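Local coordinates for DUAL specificity protein phosphatase 14 (Homo sapiens, PDB 2WGP), which dephosphorylates phosphotyrosine, phosphoserine and phosphothreonine in proteins, inactivating the MAP kinases ERK, JNK and p38 and dampening T-cell receptor signalling through TAB1, at residues A[123-128]-A[138-143]. Sequence-based numbering, arbitrary orientation.
Sequences AYLMKF and NWVKAR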
loop_
_atom_site.group_PDB
_atom_site.type_symbol
_atom_site.label_atom_id
_atom_site.label_comp_id
_atom_site.label_asym_id
_atom_site.label_seq_id
_atom_site.Cartn_x
_atom_site.Cartn_y
_atom_site.Cartn_z
ATOM N N ALA A 123 -28.002 1.617 -6.710
ATOM C CA ALA A 123 -28.159 0.248 -6.223
ATOM C C ALA A 123 -29.657 -0.127 -6.170
ATOM O O ALA A 123 -30.043 -1.225 -6.591
ATOM C CB ALA A 123 -27.491 0.086 -4.848
ATOM N N TYR A 124 -30.487 0.793 -5.679
ATOM C CA TYR A 124 -31.947 0.612 -5.628
ATOM C C TYR A 124 -32.569 0.367 -7.016
ATOM O O TYR A 124 -33.365 -0.560 -7.199
ATOM C CB TYR A 124 -32.631 1.827 -4.956
ATOM C CG TYR A 124 -34.119 1.852 -5.164
ATOM C CD1 TYR A 124 -34.965 1.017 -4.413
ATOM C CD2 TYR A 124 -34.691 2.664 -6.154
ATOM C CE1 TYR A 124 -36.328 1.010 -4.616
ATOM C CE2 TYR A 124 -36.064 2.644 -6.390
ATOM C CZ TYR A 124 -36.877 1.827 -5.617
ATOM O OH TYR A 124 -38.229 1.832 -5.822
ATOM N N LEU A 125 -32.196 1.192 -7.982
ATOM C CA LEU A 125 -32.671 1.043 -9.365
ATOM C C LEU A 125 -32.330 -0.329 -9.968
ATOM O O LEU A 125 -33.165 -0.937 -10.630
ATOM C CB LEU A 125 -32.112 2.158 -10.250
ATOM C CG LEU A 125 -32.637 3.589 -10.042
ATOM C CD1 LEU A 125 -31.904 4.544 -11.017
ATOM C CD2 LEU A 125 -34.164 3.681 -10.225
ATOM N N MET A 126 -31.122 -0.826 -9.722
ATOM C CA MET A 126 -30.753 -2.153 -10.172
ATOM C C MET A 126 -31.599 -3.244 -9.518
ATOM O O MET A 126 -32.098 -4.148 -10.213
ATOM C CB MET A 126 -29.282 -2.445 -9.913
ATOM C CG MET A 126 -28.310 -1.681 -10.830
ATOM S SD MET A 126 -26.665 -2.355 -10.786
ATOM C CE MET A 126 -26.097 -1.792 -9.159
ATOM N N LYS A 127 -31.769 -3.154 -8.199
ATOM C CA LYS A 127 -32.468 -4.192 -7.458
ATOM C C LYS A 127 -33.967 -4.209 -7.720
ATOM O O LYS A 127 -34.546 -5.283 -7.880
ATOM C CB LYS A 127 -32.214 -4.084 -5.957
ATOM C CG LYS A 127 -32.795 -5.293 -5.166
ATOM C CD LYS A 127 -32.526 -5.211 -3.684
ATOM C CE LYS A 127 -33.109 -6.449 -2.984
ATOM N NZ LYS A 127 -32.584 -6.585 -1.614
ATOM N N PHE A 128 -34.600 -3.041 -7.762
ATOM C CA PHE A 128 -36.063 -2.994 -7.842
ATOM C C PHE A 128 -36.648 -2.508 -9.171
ATOM O O PHE A 128 -37.851 -2.627 -9.372
ATOM C CB PHE A 128 -36.621 -2.176 -6.671
ATOM C CG PHE A 128 -36.568 -2.906 -5.372
ATOM C CD1 PHE A 128 -37.466 -3.951 -5.112
ATOM C CD2 PHE A 128 -35.618 -2.576 -4.411
ATOM C CE1 PHE A 128 -37.417 -4.638 -3.928
ATOM C CE2 PHE A 128 -35.573 -3.245 -3.229
ATOM C CZ PHE A 128 -36.475 -4.286 -2.979
ATOM N N ASN A 138 -26.982 6.096 -15.943
ATOM C CA ASN A 138 -27.525 7.036 -16.932
ATOM C C ASN A 138 -28.860 7.623 -16.477
ATOM O O ASN A 138 -29.100 8.810 -16.672
ATOM C CB ASN A 138 -27.708 6.365 -18.290
ATOM C CG ASN A 138 -26.401 5.966 -18.944
ATOM O OD1 ASN A 138 -25.342 6.528 -18.674
ATOM N ND2 ASN A 138 -26.483 4.987 -19.819
ATOM N N TRP A 139 -29.693 6.800 -15.843
ATOM C CA TRP A 139 -30.985 7.226 -15.268
ATOM C C TRP A 139 -30.782 8.386 -14.258
ATOM O O TRP A 139 -31.340 9.483 -14.406
ATOM C CB TRP A 139 -31.622 6.005 -14.585
ATOM C CG TRP A 139 -33.006 6.134 -14.030
ATOM C CD1 TRP A 139 -33.570 7.222 -13.441
ATOM C CD2 TRP A 139 -33.964 5.084 -13.918
ATOM N NE1 TRP A 139 -34.831 6.940 -13.031
ATOM C CE2 TRP A 139 -35.112 5.634 -13.323
ATOM C CE3 TRP A 139 -33.986 3.743 -14.323
ATOM C CZ2 TRP A 139 -36.268 4.888 -13.094
ATOM C CZ3 TRP A 139 -35.134 3.002 -14.099
ATOM C CH2 TRP A 139 -36.257 3.577 -13.482
ATOM N N VAL A 140 -29.962 8.147 -13.251
ATOM C CA VAL A 140 -29.708 9.164 -12.226
ATOM C C VAL A 140 -28.979 10.381 -12.807
ATOM O O VAL A 140 -29.321 11.516 -12.509
ATOM C CB VAL A 140 -28.906 8.606 -11.047
ATOM C CG1 VAL A 140 -28.723 9.704 -9.970
ATOM C CG2 VAL A 140 -29.599 7.376 -10.437
ATOM N N LYS A 141 -27.996 10.125 -13.654
ATOM C CA LYS A 141 -27.219 11.183 -14.319
ATOM C C LYS A 141 -28.121 12.076 -15.223
ATOM O O LYS A 141 -27.890 13.280 -15.317
ATOM C CB LYS A 141 -26.037 10.530 -15.070
ATOM C CG LYS A 141 -25.020 11.441 -15.741
ATOM C CD LYS A 141 -23.874 11.853 -14.851
ATOM C CE LYS A 141 -22.758 12.473 -15.689
ATOM N NZ LYS A 141 -22.048 13.557 -15.008
ATOM N N ALA A 142 -29.147 11.509 -15.864
ATOM C CA ALA A 142 -30.081 12.317 -16.643
ATOM C C ALA A 142 -30.812 13.338 -15.779
ATOM O O ALA A 142 -31.092 14.453 -16.238
ATOM C CB ALA A 142 -31.095 11.435 -17.398
ATOM N N ARG A 143 -31.089 12.971 -14.526
ATOM C CA ARG A 143 -31.834 13.845 -13.621
ATOM C C ARG A 143 -30.944 14.758 -12.795
ATOM O O ARG A 143 -31.345 15.874 -12.491
ATOM C CB ARG A 143 -32.760 13.050 -12.704
ATOM C CG ARG A 143 -34.051 12.599 -13.415
ATOM C CD ARG A 143 -34.012 11.152 -13.524
ATOM N NE ARG A 143 -35.221 10.559 -14.102
ATOM C CZ ARG A 143 -35.213 9.790 -15.177
ATOM N NH1 ARG A 143 -34.078 9.548 -15.833
ATOM N NH2 ARG A 143 -36.360 9.270 -15.607
#
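Leu125 lies against Trp139 and Val140 where helix 116-129 packs on helix 133-143, two consecutive helices of the dual-specificity phosphatase fold that follow the strand 106-109 leading to the catalytic Cys110. Trp139 CB already meets Leu125 CD1 at 3.9 Å. With CG anti to the backbone N (chi1 -174°), the indole swings toward Leu125, and CG and CD2 each lie 3.6 Å from Leu125 CD1. Farther out the second methyl takes over: Leu125 CD2 sits 3.7 Å from the centroid of the six-membered ring and only 8° off its normal, a CH-pi contact over the face. A branched leucine suits this place because its two methyls spread along the indole; tryptophan suits its own because one broad face serves both methyls while NE1 still donates to the carbonyl of Ile29. Val140 CG2, 3.7 Å from Leu125 CD1, gives that methyl a second apolar neighbour. Replacing Trp139 by an alanine is likely to open a gap against Leu125, where the indole face was, and to leave the Ile29 carbonyl without its indole donor. Within helix 133-143, Trp139 CD1 lies over one face of the Arg143 guanidinium, toward its rim, while Arg143 NH1 donates to Trp139 O at 3.1 Å.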